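Side-chain contacts in tRNA(Phe) 7-((3-amino-3-carboxypropyl)-4-demethylwyosine(37)-N(4))-methyltransferase 1 (Pyrococcus horikoshii, PDB 2IT2), which probably methylates the N-4 position of a wyosine precursor in tRNA(Phe), using S-adenosyl-L-methionine as methyl donor: residues B[149-154]-B[185-190]; B[39-44]-B[193-198]; B[76-79]-B[85-88]. One frame throughout, in Å; residues are numbered along the deposited sequence.

Contact 1 of 3, residues B[149-154]-B[185-190]; sequences STERMD and KEKLKR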
loop_
_atom_site.group_PDB
_atom_site.type_symbol
_atom_site.label_atom_id
_atom_site.label_comp_id
_atom_site.label_asym_id
_atom_site.label_seq_id
_atom_site.Cartn_x
_atom_site.Cartn_y
_atom_site.Cartn_z
ATOM N N SER B 149 -2.480 -3.292 6.588
ATOM C CA SER B 149 -3.584 -2.378 6.878
ATOM C C SER B 149 -3.395 -1.070 6.108
ATOM O O SER B 149 -2.311 -0.798 5.586
ATOM C CB SER B 149 -3.655 -2.099 8.389
ATOM O OG SER B 149 -4.918 -1.564 8.765
ATOM N N THR B 150 -4.450 -0.261 6.055
ATOM C CA THR B 150 -4.429 1.008 5.323
ATOM C C THR B 150 -3.914 2.227 6.077
ATOM O O THR B 150 -3.503 3.206 5.452
ATOM C CB THR B 150 -5.829 1.367 4.819
ATOM O OG1 THR B 150 -6.677 1.650 5.942
ATOM C CG2 THR B 150 -6.407 0.218 4.008
ATOM N N GLU B 151 -3.953 2.183 7.405
ATOM C CA GLU B 151 -3.510 3.309 8.228
ATOM C C GLU B 151 -2.041 3.660 8.063
ATOM O O GLU B 151 -1.181 2.783 7.997
ATOM C CB GLU B 151 -3.790 3.027 9.708
ATOM C CG GLU B 151 -5.263 3.090 10.088
ATOM C CD GLU B 151 -6.148 2.317 9.127
ATOM O OE1 GLU B 151 -5.936 1.096 8.968
ATOM O OE2 GLU B 151 -7.057 2.932 8.525
ATOM N N ARG B 152 -1.760 4.956 7.995
ATOM C CA ARG B 152 -0.387 5.430 7.872
ATOM C C ARG B 152 -0.352 6.943 8.011
ATOM O O ARG B 152 -1.389 7.609 7.965
ATOM C CB ARG B 152 0.205 5.038 6.521
ATOM C CG ARG B 152 -0.467 5.709 5.338
ATOM C CD ARG B 152 0.174 5.285 4.018
ATOM N NE ARG B 152 1.524 5.820 3.863
ATOM C CZ ARG B 152 2.382 5.432 2.921
ATOM N NH1 ARG B 152 2.030 4.501 2.046
ATOM N NH2 ARG B 152 3.586 5.983 2.844
HETATM N N MSE B 153 0.852 7.474 8.197
HETATM C CA MSE B 153 1.048 8.911 8.322
HETATM C C MSE B 153 2.439 9.253 7.818
HETATM O O MSE B 153 3.385 8.462 7.947
HETATM C CB MSE B 153 0.886 9.375 9.777
HETATM C CG MSE B 153 1.015 10.898 9.957
HETATM SE SE MSE B 153 0.120 11.597 11.545
HETATM C CE MSE B 153 0.406 10.080 12.660
ATOM N N ASP B 154 2.533 10.438 7.227
ATOM C CA ASP B 154 3.761 10.967 6.662
ATOM C C ASP B 154 3.726 12.458 6.934
ATOM O O ASP B 154 3.029 13.195 6.229
ATOM C CB ASP B 154 3.788 10.766 5.145
ATOM C CG ASP B 154 3.501 9.339 4.732
ATOM O OD1 ASP B 154 4.395 8.487 4.883
ATOM O OD2 ASP B 154 2.379 9.062 4.248
ATOM N N LYS B 185 -2.234 -2.934 16.723
ATOM C CA LYS B 185 -2.104 -3.982 17.733
ATOM C C LYS B 185 -3.415 -4.717 17.968
ATOM O O LYS B 185 -3.420 -5.927 18.202
ATOM C CB LYS B 185 -1.613 -3.400 19.057
ATOM C CG LYS B 185 -0.309 -2.626 18.969
ATOM C CD LYS B 185 0.795 -3.437 18.320
ATOM C CE LYS B 185 2.115 -2.695 18.370
ATOM N NZ LYS B 185 3.223 -3.472 17.752
ATOM N N GLU B 186 -4.516 -3.977 17.915
ATOM C CA GLU B 186 -5.843 -4.556 18.108
ATOM C C GLU B 186 -6.170 -5.501 16.963
ATOM O O GLU B 186 -6.692 -6.591 17.186
ATOM C CB GLU B 186 -6.908 -3.463 18.149
ATOM C CG GLU B 186 -6.833 -2.538 19.332
ATOM C CD GLU B 186 -7.533 -1.228 19.048
ATOM O OE1 GLU B 186 -8.615 -1.259 18.426
ATOM O OE2 GLU B 186 -7.013 -0.165 19.448
ATOM N N LYS B 187 -5.876 -5.070 15.738
ATOM C CA LYS B 187 -6.134 -5.881 14.553
ATOM C C LYS B 187 -5.286 -7.154 14.534
ATOM O O LYS B 187 -5.746 -8.207 14.087
ATOM C CB LYS B 187 -5.882 -5.054 13.286
ATOM C CG LYS B 187 -6.903 -3.946 13.088
ATOM C CD LYS B 187 -6.656 -3.168 11.813
ATOM C CE LYS B 187 -7.769 -2.150 11.605
ATOM N NZ LYS B 187 -7.546 -1.385 10.356
ATOM N N LEU B 188 -4.049 -7.073 15.010
ATOM C CA LEU B 188 -3.208 -8.263 15.026
ATOM C C LEU B 188 -3.769 -9.291 16.005
ATOM O O LEU B 188 -3.783 -10.488 15.717
ATOM C CB LEU B 188 -1.763 -7.898 15.392
ATOM C CG LEU B 188 -0.973 -7.128 14.320
ATOM C CD1 LEU B 188 0.271 -6.497 14.941
ATOM C CD2 LEU B 188 -0.599 -8.068 13.177
ATOM N N LYS B 189 -4.240 -8.826 17.157
ATOM C CA LYS B 189 -4.816 -9.734 18.142
ATOM C C LYS B 189 -6.110 -10.336 17.595
ATOM O O LYS B 189 -6.388 -11.519 17.816
ATOM C CB LYS B 189 -5.086 -9.006 19.458
ATOM C CG LYS B 189 -3.827 -8.632 20.210
ATOM C CD LYS B 189 -4.164 -8.029 21.554
ATOM C CE LYS B 189 -2.908 -7.734 22.339
ATOM N NZ LYS B 189 -2.077 -6.693 21.678
ATOM N N ARG B 190 -6.900 -9.539 16.878
ATOM C CA ARG B 190 -8.145 -10.046 16.294
ATOM C C ARG B 190 -7.839 -11.170 15.297
ATOM O O ARG B 190 -8.485 -12.223 15.310
ATOM C CB ARG B 190 -8.908 -8.923 15.589
ATOM C CG ARG B 190 -9.694 -8.022 16.522
ATOM C CD ARG B 190 -10.202 -6.797 15.778
ATOM N NE ARG B 190 -10.971 -7.123 14.577
ATOM C CZ ARG B 190 -11.354 -6.219 13.678
ATOM N NH1 ARG B 190 -11.033 -4.944 13.846
ATOM N NH2 ARG B 190 -12.059 -6.583 12.615
#

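Contact 2 of 3, residues B[39-44]-B[193-198]; sequences LKKINS and SKINAL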
loop_
_atom_site.group_PDB
_atom_site.type_symbol
_atom_site.label_atom_id
_atom_site.label_comp_id
_atom_site.label_asym_id
_atom_site.label_seq_id
_atom_site.Cartn_x
_atom_site.Cartn_y
_atom_site.Cartn_z
ATOM N N LEU B 39 2.564 -15.388 14.839
ATOM C CA LEU B 39 3.395 -16.143 13.906
ATOM C C LEU B 39 3.384 -17.621 14.265
ATOM O O LEU B 39 3.302 -18.476 13.384
ATOM C CB LEU B 39 4.841 -15.640 13.902
ATOM C CG LEU B 39 5.029 -14.187 13.469
ATOM C CD1 LEU B 39 6.499 -13.846 13.577
ATOM C CD2 LEU B 39 4.538 -13.973 12.058
ATOM N N LYS B 40 3.468 -17.934 15.553
ATOM C CA LYS B 40 3.450 -19.339 15.934
ATOM C C LYS B 40 2.111 -19.961 15.585
ATOM O O LYS B 40 2.059 -21.116 15.172
ATOM C CB LYS B 40 3.731 -19.510 17.420
ATOM C CG LYS B 40 5.128 -19.085 17.794
ATOM C CD LYS B 40 5.349 -19.247 19.281
ATOM C CE LYS B 40 6.758 -18.848 19.698
ATOM N NZ LYS B 40 6.936 -18.969 21.175
ATOM N N LYS B 41 1.030 -19.196 15.738
ATOM C CA LYS B 41 -0.301 -19.703 15.420
ATOM C C LYS B 41 -0.461 -19.980 13.920
ATOM O O LYS B 41 -1.022 -21.004 13.531
ATOM C CB LYS B 41 -1.384 -18.710 15.867
ATOM C CG LYS B 41 -2.755 -19.349 16.087
ATOM C CD LYS B 41 -2.711 -20.328 17.250
ATOM C CE LYS B 41 -4.069 -20.940 17.534
ATOM N NZ LYS B 41 -4.583 -21.690 16.361
ATOM N N ILE B 42 0.019 -19.078 13.070
ATOM C CA ILE B 42 -0.122 -19.293 11.635
ATOM C C ILE B 42 0.639 -20.543 11.229
ATOM O O ILE B 42 0.129 -21.365 10.467
ATOM C CB ILE B 42 0.400 -18.083 10.818
ATOM C CG1 ILE B 42 -0.486 -16.864 11.090
ATOM C CG2 ILE B 42 0.443 -18.428 9.329
ATOM C CD1 ILE B 42 0.076 -15.553 10.540
ATOM N N ASN B 43 1.855 -20.696 11.748
ATOM C CA ASN B 43 2.666 -21.852 11.418
ATOM C C ASN B 43 2.111 -23.159 11.949
ATOM O O ASN B 43 2.533 -24.240 11.513
ATOM C CB ASN B 43 4.080 -21.651 11.925
ATOM C CG ASN B 43 4.850 -20.686 11.071
ATOM O OD1 ASN B 43 5.128 -20.968 9.904
ATOM N ND2 ASN B 43 5.194 -19.536 11.633
ATOM N N SER B 44 1.177 -23.073 12.894
ATOM C CA SER B 44 0.608 -24.299 13.430
ATOM C C SER B 44 -0.469 -24.849 12.521
ATOM O O SER B 44 -0.907 -25.968 12.733
ATOM C CB SER B 44 -0.005 -24.096 14.816
ATOM O OG SER B 44 -1.255 -23.396 14.732
ATOM N N SER B 193 -6.852 -14.446 16.939
ATOM C CA SER B 193 -7.999 -15.157 17.486
ATOM C C SER B 193 -8.874 -15.831 16.419
ATOM O O SER B 193 -9.561 -16.815 16.711
ATOM C CB SER B 193 -8.864 -14.198 18.309
ATOM O OG SER B 193 -9.602 -13.322 17.470
ATOM N N LYS B 194 -8.854 -15.320 15.189
ATOM C CA LYS B 194 -9.700 -15.870 14.126
ATOM C C LYS B 194 -9.064 -16.856 13.153
ATOM O O LYS B 194 -9.777 -17.578 12.457
ATOM C CB LYS B 194 -10.330 -14.727 13.323
ATOM C CG LYS B 194 -11.223 -13.803 14.146
ATOM C CD LYS B 194 -12.321 -14.593 14.848
ATOM C CE LYS B 194 -13.234 -13.691 15.659
ATOM N NZ LYS B 194 -14.227 -14.472 16.446
ATOM N N ILE B 195 -7.738 -16.897 13.088
ATOM C CA ILE B 195 -7.079 -17.807 12.157
ATOM C C ILE B 195 -7.445 -19.272 12.378
ATOM O O ILE B 195 -7.279 -20.098 11.483
ATOM C CB ILE B 195 -5.528 -17.653 12.197
ATOM C CG1 ILE B 195 -5.017 -17.675 13.638
ATOM C CG2 ILE B 195 -5.122 -16.366 11.503
ATOM C CD1 ILE B 195 -5.258 -18.979 14.353
ATOM N N ASN B 196 -7.949 -19.580 13.569
ATOM C CA ASN B 196 -8.339 -20.943 13.908
ATOM C C ASN B 196 -9.386 -21.452 12.923
ATOM O O ASN B 196 -9.519 -22.655 12.707
ATOM C CB ASN B 196 -8.917 -21.000 15.330
ATOM C CG ASN B 196 -7.935 -20.521 16.385
ATOM O OD1 ASN B 196 -7.492 -21.296 17.237
ATOM N ND2 ASN B 196 -7.586 -19.240 16.331
ATOM N N ALA B 197 -10.126 -20.524 12.328
ATOM C CA ALA B 197 -11.172 -20.867 11.372
ATOM C C ALA B 197 -10.623 -21.487 10.092
ATOM O O ALA B 197 -11.338 -22.201 9.389
ATOM C CB ALA B 197 -11.990 -19.631 11.033
ATOM N N LEU B 198 -9.357 -21.211 9.791
ATOM C CA LEU B 198 -8.722 -21.734 8.587
ATOM C C LEU B 198 -8.732 -23.259 8.555
ATOM O O LEU B 198 -8.455 -23.868 7.519
ATOM C CB LEU B 198 -7.282 -21.225 8.491
ATOM C CG LEU B 198 -7.099 -19.709 8.392
ATOM C CD1 LEU B 198 -5.617 -19.374 8.411
ATOM C CD2 LEU B 198 -7.748 -19.190 7.120
#

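Contact 3 of 3, residues B[76-79]-B[85-88]; sequences GKWH and YEVL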
loop_
_atom_site.group_PDB
_atom_site.type_symbol
_atom_site.label_atom_id
_atom_site.label_comp_id
_atom_site.label_asym_id
_atom_site.label_seq_id
_atom_site.Cartn_x
_atom_site.Cartn_y
_atom_site.Cartn_z
ATOM N N GLY B 76 15.062 7.617 14.961
ATOM C CA GLY B 76 14.289 6.937 15.984
ATOM C C GLY B 76 13.350 5.914 15.348
ATOM O O GLY B 76 12.761 6.145 14.299
ATOM N N LYS B 77 13.225 4.725 15.932
ATOM C CA LYS B 77 12.390 3.672 15.352
ATOM C C LYS B 77 11.740 2.887 16.485
ATOM O O LYS B 77 12.427 2.316 17.331
ATOM C CB LYS B 77 13.246 2.752 14.464
ATOM C CG LYS B 77 12.473 1.680 13.688
ATOM C CD LYS B 77 13.340 1.027 12.605
ATOM C CE LYS B 77 14.580 0.352 13.174
ATOM N NZ LYS B 77 15.445 -0.216 12.096
ATOM N N TRP B 78 10.413 2.861 16.505
ATOM C CA TRP B 78 9.673 2.167 17.545
ATOM C C TRP B 78 8.561 1.304 16.954
ATOM O O TRP B 78 7.881 1.673 16.006
ATOM C CB TRP B 78 9.055 3.218 18.467
ATOM C CG TRP B 78 10.075 4.203 18.883
ATOM C CD1 TRP B 78 10.975 4.081 19.963
ATOM C CD2 TRP B 78 10.274 5.522 18.323
ATOM N NE1 TRP B 78 11.724 5.201 20.143
ATOM C CE2 TRP B 78 11.281 6.154 19.095
ATOM C CE3 TRP B 78 9.692 6.211 17.264
ATOM C CZ2 TRP B 78 11.680 7.442 18.788
ATOM C CZ3 TRP B 78 10.092 7.502 16.957
ATOM C CH2 TRP B 78 11.090 8.121 17.731
ATOM N N HIS B 79 8.419 0.092 17.519
ATOM C CA HIS B 79 7.211 -0.631 17.158
ATOM C C HIS B 79 6.248 -0.712 18.340
ATOM O O HIS B 79 5.471 -1.647 18.478
ATOM C CB HIS B 79 7.612 -2.039 16.715
ATOM C CG HIS B 79 8.158 -2.801 17.893
ATOM N ND1 HIS B 79 7.384 -3.264 18.905
ATOM C CD2 HIS B 79 9.485 -3.164 18.149
ATOM C CE1 HIS B 79 8.225 -3.894 19.748
ATOM N NE2 HIS B 79 9.489 -3.849 19.321
ATOM N N TYR B 85 8.824 12.745 24.647
ATOM C CA TYR B 85 10.256 12.741 25.011
ATOM C C TYR B 85 11.088 11.945 24.024
ATOM O O TYR B 85 12.091 12.437 23.509
ATOM C CB TYR B 85 10.484 12.159 26.421
ATOM C CG TYR B 85 11.952 11.963 26.738
ATOM C CD1 TYR B 85 12.769 13.050 27.056
ATOM C CD2 TYR B 85 12.530 10.692 26.710
ATOM C CE1 TYR B 85 14.122 12.878 27.336
ATOM C CE2 TYR B 85 13.886 10.509 26.990
ATOM C CZ TYR B 85 14.673 11.607 27.306
ATOM O OH TYR B 85 16.010 11.442 27.595
ATOM N N GLU B 86 10.671 10.707 23.783
ATOM C CA GLU B 86 11.359 9.832 22.848
ATOM C C GLU B 86 11.481 10.483 21.468
ATOM O O GLU B 86 12.549 10.478 20.859
ATOM C CB GLU B 86 10.607 8.498 22.713
ATOM C CG GLU B 86 10.738 7.563 23.909
ATOM C CD GLU B 86 9.978 6.255 23.732
ATOM O OE1 GLU B 86 8.733 6.294 23.612
ATOM O OE2 GLU B 86 10.632 5.191 23.715
ATOM N N VAL B 87 10.382 11.047 20.981
ATOM C CA VAL B 87 10.381 11.660 19.664
ATOM C C VAL B 87 11.298 12.877 19.634
ATOM O O VAL B 87 12.063 13.063 18.690
ATOM C CB VAL B 87 8.934 12.029 19.238
ATOM C CG1 VAL B 87 8.945 12.714 17.883
ATOM C CG2 VAL B 87 8.072 10.759 19.179
ATOM N N LEU B 88 11.238 13.694 20.677
ATOM C CA LEU B 88 12.084 14.879 20.740
ATOM C C LEU B 88 13.563 14.518 20.729
ATOM O O LEU B 88 14.376 15.219 20.123
ATOM C CB LEU B 88 11.760 15.681 21.991
ATOM C CG LEU B 88 10.345 16.254 22.012
ATOM C CD1 LEU B 88 10.011 16.741 23.412
ATOM C CD2 LEU B 88 10.242 17.376 20.994
#

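Contact 1 of 3, residues B[149-154]-B[185-190]
Lys187 on helix 167-194 stretches its ammonium group into the turn at Ser149 and Glu151, just after strand 143-148. The lysine chain, extended beyond CG (chi2 -178°), spans the distance from the helix to this loop. Glu151 lies across it: its side chain folds back at chi2 and meets the lysine at about a right angle, presenting OE1 to the ammonium nitrogen. Glu151 OE1 stands 3.3 Å from Lys187 NZ, a salt bridge whose hydrogen bond is weak. Two residues earlier, Ser149 OG comes within 3.1 Å of Lys187 NZ, and it also passes 3.9 Å from Lys187 CD. Ser149 OG and Glu151 OE1 are themselves 2.9 Å apart, so hydroxyl, carboxylate and ammonium form a compact triangle of polar atoms. Ser149 OG is also in hydrogen-bonding contact with Gly129 O. That same carbonyl is the strongest polar partner of Lys187 NZ, while the other oxygen of Glu151, OE2, makes a long, weak ion pair with Arg183. Cutting Lys187 back to an alanine is likely to leave the Glu151 carboxylate without its nearest cation here and Gly129 O without its ammonium partner, setting the turn freer to move against the helix. Further along, Arg152 and Asp154 are joined by a weak in-plane bond, Arg152 NH2 to Asp154 OD1 at 3.3 Å, and both reach residues of the second subunit. The lysine is thus placed to meet several oxygens at once; its positive charge is probably spread over the Glu151 carboxylate and the Gly129 carbonyl, which implies that the turn and Gly129 are both tied to the long helix through one nitrogen.

Contact 2 of 3, residues B[39-44]-B[193-198]
The carbonyl oxygen of Lys41, the residue whose side chain crosses to Ile195 and Asn196, is gripped by two donors of one residue: Ser44 OG at 2.7 Å and Ser44 N at 3.1 Å from Lys41 O. The hydroxyl comes in 20° off the carbonyl plane. From this backbone the Lys41 side chain leaves with CG anti to N (chi1 -157°), then bends at chi2 and again at chi4, and the double bend delivers NZ to Asn196 OD1 over 3.1 Å in a weak hydrogen bond. The two side chains cross at about a right angle, with Lys41 CE 3.5 Å from the same Asn196 OD1. The contact joins helix 36-43 to the C-terminal end of the chain, where a 3-10 turn at 196-198 follows the long helix 167-194; Leu124 of helix 115-127 covers Ile195 and Leu198 as well. Ile195 crosses the aliphatic part of the lysine at a slant, Ile195 CG1 reaching Lys41 CG at 3.7 Å, whereas the still closer approach of CD1 to CG is doubtful in the model. Two residues earlier on helix 36-43, Leu39 O likewise takes two donors, Asn43 N and Asn43 ND2, which approach from opposite faces of its carbonyl plane, Asn43 ND2 at 2.8 Å from Leu39 O.

Contact 3 of 3, residues B[76-79]-B[85-88]
Trp78, at the end of strand 73-78, reaches over to Glu86 and Val87 of helix 84-91 in a beta-alpha unit whose strand and helix are joined by a short loop. Its CB points toward the helix, and with CG anti to the carbonyl carbon (chi1 -50°) the indole is placed against it. CD1 is the first ring atom to meet the helix, 3.9 Å from Glu86 OE2. NE1 comes slightly closer, 3.7 Å from the same oxygen, too far for a hydrogen bond; the ring and carboxylate planes are 49° apart, and the two side chains run antiparallel to each other. The other carboxylate oxygen, OE1, bonds to Ser83 N ahead of the helix, which helps fix the glutamate's position. On the six-membered ring Trp78 CZ2 lies 3.8 Å from Glu86 O. At the tip, Trp78 CH2 approaches Val87 CA at 4.1 Å and Val87 CG2 at 4.3 Å, joining the valine that Val60 of strand 48-63 and Leu170 of helix 167-194 also touch. One face of the Trp78 ring is covered by Gly76 C, which lies 3.8 Å off the ring plane and is displaced from the ring centre.

Overall arrangement
Along the chain the six segments come in the order 39-44, 76-79, 85-88, 149-154, 185-190 and 193-198, so contact 2 spans both of the others and contact 3 is complete before contact 1 begins. Contacts 1 and 2 share helix 167-194, their centres about 18 Å apart. Contacts 1 and 3, also about 18 Å between centres, both reach the antiparallel sheet and touch each other where Lys185 NZ probably bonds to His79 O. Contacts 2 and 3 lie on opposite sides of the chain's centre, about 31 Å between centres. The long C-terminal helix thus links distant parts of the fold, while contact 1 alone of the three adjoins the second subunit.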